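Local coordinates for protein vibralactone Cyclase (Boreostereum vibrans, PDB 6KD0) that probably catalyses the cyclization that forms the fused bicyclic beta-lactone of vibralactone, using an alpha/beta hydrolase fold, at residues 100-105 with 111-116. Residues are numbered along the deposited sequence; the frame is centred on the assembly and turned at random.
Sequences WVHCGG and YEMDDY
Trp100 meets Asp114, and His102 and Cys103 meet Met113, in a buried contact of the alpha/beta hydrolase fold. It joins the end of strand 97-101, and the loop after it, to the start of helix 115-125. These elements open a beta-alpha-beta unit completed by strand 128-132. The loop's His-Cys-Gly-Gly run resembles the HGGG motif of hormone-sensitive-lipase-like hydrolases, where it forms the oxyanion hole; the same role is probable here. Cys103 also touches Ser177, the probable nucleophile.

The indole of Trp100 offers its edge to the carboxylate of Asp114. Trp100 NE1 gives a weak hydrogen bond to Asp114 OD2, 2.6 Å long and bent to 150°. The ring and carboxylate planes stand 71° apart. With CG of Trp100 anti to the backbone N (chi1 172°), the indole presents NE1 to the Asp114 carboxylate. A phenylalanine here would probably leave Asp114 OD2 without this N-H donor and the carboxylate freer to turn. A water donates to OD2 and accepts from Cys103 N, bridging the two segments.

Met113 lies alongside the loop. Its SD sits 3.5 Å from His102 ND1 and approaches the imidazole obliquely. Its methyl also packs on Cys103, with Cys103 SG 3.6 Å from Met113 CE. Tyr134 stacks on the imidazole. A hydrogen bond from His102 ND1 to Cys103 O, 2.6 Å long and close to the ring plane, limits the imidazole's rotation.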
ATOM      1  N   TRP A 100      -2.988  -3.893  -6.818  1.00 15.89           N
ATOM      2  CA  TRP A 100      -3.142  -3.309  -5.490  1.00 21.94           C
ATOM      3  C   TRP A 100      -2.704  -4.302  -4.421  1.00 17.27           C
ATOM      4  O   TRP A 100      -3.120  -5.472  -4.445  1.00 19.14           O
ATOM      5  CB  TRP A 100      -4.600  -2.875  -5.261  1.00 20.31           C
ATOM      6  CG  TRP A 100      -4.832  -2.462  -3.857  1.00 18.81           C
ATOM      7  CD1 TRP A 100      -5.172  -3.279  -2.805  1.00 19.00           C
ATOM      8  CD2 TRP A 100      -4.661  -1.149  -3.309  1.00 22.28           C
ATOM      9  NE1 TRP A 100      -5.250  -2.541  -1.648  1.00 20.88           N
ATOM     10  CE2 TRP A 100      -4.950  -1.233  -1.930  1.00 20.25           C
ATOM     11  CE3 TRP A 100      -4.322   0.096  -3.854  1.00 22.89           C
ATOM     12  CZ2 TRP A 100      -4.901  -0.121  -1.087  1.00 22.51           C
ATOM     13  CZ3 TRP A 100      -4.266   1.200  -3.007  1.00 24.43           C
ATOM     14  CH2 TRP A 100      -4.554   1.077  -1.639  1.00 21.69           C
ATOM     15  N   VAL A 101      -1.872  -3.841  -3.480  1.00 14.46           N
ATOM     16  CA  VAL A 101      -1.341  -4.679  -2.404  1.00 16.90           C
ATOM     17  C   VAL A 101      -1.851  -4.157  -1.063  1.00 15.80           C
ATOM     18  O   VAL A 101      -1.446  -3.073  -0.599  1.00 14.96           O
ATOM     19  CB  VAL A 101       0.188  -4.727  -2.415  1.00 14.81           C
ATOM     20  CG1 VAL A 101       0.678  -5.885  -1.523  1.00 14.30           C
ATOM     21  CG2 VAL A 101       0.685  -4.866  -3.836  1.00 18.71           C
ATOM     22  N   HIS A 102      -2.658  -4.984  -0.391  1.00 15.35           N
ATOM     23  CA  HIS A 102      -3.346  -4.582   0.831  1.00 17.19           C
ATOM     24  C   HIS A 102      -2.396  -4.480   2.030  1.00 17.19           C
ATOM     25  O   HIS A 102      -1.272  -5.000   2.032  1.00 18.34           O
ATOM     26  CB  HIS A 102      -4.484  -5.574   1.138  1.00 16.77           C
ATOM     27  CG  HIS A 102      -4.005  -6.897   1.648  1.00 16.70           C
ATOM     28  ND1 HIS A 102      -3.534  -7.074   2.931  1.00 20.23           N
ATOM     29  CD2 HIS A 102      -3.934  -8.111   1.051  1.00 16.20           C
ATOM     30  CE1 HIS A 102      -3.166  -8.334   3.095  1.00 17.88           C
ATOM     31  NE2 HIS A 102      -3.403  -8.986   1.969  1.00 18.26           N
ATOM     32  N   CYS A 103      -2.898  -3.843   3.084  1.00 16.29           N
ATOM     33  CA  CYS A 103      -2.149  -3.561   4.297  1.00 16.99           C
ATOM     34  C   CYS A 103      -2.233  -4.721   5.286  1.00 21.02           C
ATOM     35  O   CYS A 103      -2.850  -5.769   5.030  1.00 18.95           O
ATOM     36  CB  CYS A 103      -2.679  -2.298   4.963  1.00 16.61           C
ATOM     37  SG  CYS A 103      -4.219  -2.605   5.900  1.00 24.29           S
ATOM     38  N   GLY A 104      -1.619  -4.506   6.449  1.00 18.14           N
ATOM     39  CA  GLY A 104      -1.832  -5.386   7.579  1.00 18.16           C
ATOM     40  C   GLY A 104      -0.591  -5.770   8.351  1.00 19.02           C
ATOM     41  O   GLY A 104      -0.611  -6.798   9.038  1.00 18.30           O
ATOM     42  N   GLY A 105       0.485  -4.977   8.261  1.00 16.35           N
ATOM     43  CA  GLY A 105       1.689  -5.280   9.033  1.00 20.08           C
ATOM     44  C   GLY A 105       2.371  -6.579   8.643  1.00 15.19           C
ATOM     45  O   GLY A 105       3.182  -7.100   9.424  1.00 16.82           O
ATOM     46  N   TYR A 111      -7.984  -9.604   0.388  1.00 19.19           N
ATOM     47  CA  TYR A 111      -8.674  -8.686  -0.535  1.00 17.08           C
ATOM     48  C   TYR A 111      -9.879  -7.962   0.097  1.00 20.64           C
ATOM     49  O   TYR A 111     -10.283  -6.885  -0.389  1.00 22.10           O
ATOM     50  CB  TYR A 111      -9.130  -9.469  -1.769  1.00 19.25           C
ATOM     51  CG  TYR A 111     -10.338 -10.320  -1.425  1.00 23.54           C
ATOM     52  CD1 TYR A 111     -10.184 -11.521  -0.740  1.00 23.57           C
ATOM     53  CD2 TYR A 111     -11.634  -9.897  -1.724  1.00 24.34           C
ATOM     54  CE1 TYR A 111     -11.301 -12.302  -0.372  1.00 23.93           C
ATOM     55  CE2 TYR A 111     -12.744 -10.663  -1.373  1.00 21.24           C
ATOM     56  CZ  TYR A 111     -12.568 -11.856  -0.704  1.00 27.45           C
ATOM     57  OH  TYR A 111     -13.673 -12.598  -0.360  1.00 28.80           O
ATOM     58  N   GLU A 112     -10.460  -8.508   1.176  1.00 20.69           N
ATOM     59  CA  GLU A 112     -11.662  -7.892   1.742  1.00 21.24           C
ATOM     60  C   GLU A 112     -11.406  -6.458   2.178  1.00 20.76           C
ATOM     61  O   GLU A 112     -12.276  -5.589   1.997  1.00 22.48           O
ATOM     62  CB  GLU A 112     -12.176  -8.709   2.919  1.00 20.51           C
ATOM     63  CG  GLU A 112     -12.777 -10.025   2.515  1.00 20.68           C
ATOM     64  CD  GLU A 112     -13.129 -10.872   3.711  1.00 31.49           C
ATOM     65  OE1 GLU A 112     -14.010 -10.442   4.480  1.00 32.75           O
ATOM     66  OE2 GLU A 112     -12.511 -11.943   3.893  1.00 29.50           O
ATOM     67  N   MET A 113     -10.185  -6.184   2.654  1.00 20.15           N
ATOM     68  CA  MET A 113      -9.824  -4.861   3.150  1.00 18.07           C
ATOM     69  C   MET A 113     -10.165  -3.761   2.159  1.00 22.62           C
ATOM     70  O   MET A 113     -10.690  -2.706   2.539  1.00 19.23           O
ATOM     71  CB  MET A 113      -8.337  -4.819   3.460  1.00 19.46           C
ATOM     72  CG  MET A 113      -7.975  -5.600   4.711  1.00 17.94           C
ATOM     73  SD  MET A 113      -6.187  -5.739   4.805  1.00 22.54           S
ATOM     74  CE  MET A 113      -5.937  -5.739   6.579  1.00 19.43           C
ATOM     75  N   ASP A 114      -9.861  -3.976   0.883  1.00 18.78           N
ATOM     76  CA  ASP A 114      -9.996  -2.876  -0.060  1.00 22.72           C
ATOM     77  C   ASP A 114     -11.045  -3.186  -1.104  1.00 20.22           C
ATOM     78  O   ASP A 114     -11.164  -2.449  -2.098  1.00 20.61           O
ATOM     79  CB  ASP A 114      -8.644  -2.551  -0.703  1.00 23.79           C
ATOM     80  CG  ASP A 114      -7.566  -2.320   0.340  1.00 25.19           C
ATOM     81  OD1 ASP A 114      -7.630  -1.279   1.039  1.00 25.03           O
ATOM     82  OD2 ASP A 114      -6.675  -3.188   0.488  1.00 24.26           O
ATOM     83  N   ASP A 115     -11.837  -4.235  -0.874  1.00 19.58           N
ATOM     84  CA  ASP A 115     -12.749  -4.702  -1.915  1.00 20.54           C
ATOM     85  C   ASP A 115     -13.673  -3.582  -2.404  1.00 22.26           C
ATOM     86  O   ASP A 115     -13.724  -3.278  -3.605  1.00 24.82           O
ATOM     87  CB  ASP A 115     -13.544  -5.891  -1.378  1.00 20.67           C
ATOM     88  CG  ASP A 115     -14.310  -6.619  -2.454  1.00 21.68           C
ATOM     89  OD1 ASP A 115     -13.679  -7.181  -3.375  1.00 23.37           O
ATOM     90  OD2 ASP A 115     -15.550  -6.647  -2.358  1.00 23.28           O
ATOM     91  N   TYR A 116     -14.386  -2.931  -1.487  1.00 19.68           N
ATOM     92  CA  TYR A 116     -15.292  -1.864  -1.912  1.00 21.40           C
ATOM     93  C   TYR A 116     -14.525  -0.721  -2.561  1.00 22.13           C
ATOM     94  O   TYR A 116     -14.932  -0.222  -3.622  1.00 21.61           O
ATOM     95  CB  TYR A 116     -16.127  -1.359  -0.734  1.00 24.14           C
ATOM     96  CG  TYR A 116     -17.287  -2.276  -0.382  1.00 27.24           C
ATOM     97  CD1 TYR A 116     -17.290  -3.616  -0.767  1.00 25.23           C
ATOM     98  CD2 TYR A 116     -18.364  -1.807   0.350  1.00 24.63           C
ATOM     99  CE1 TYR A 116     -18.345  -4.461  -0.438  1.00 27.75           C
ATOM    100  CE2 TYR A 116     -19.424  -2.633   0.675  1.00 28.48           C
ATOM    101  CZ  TYR A 116     -19.411  -3.954   0.283  1.00 25.43           C
ATOM    102  OH  TYR A 116     -20.456  -4.764   0.618  1.00 32.04           O
TER
HETATM  103  O   HOH W   1      -5.243  -2.237   2.631  1.00 22.71           O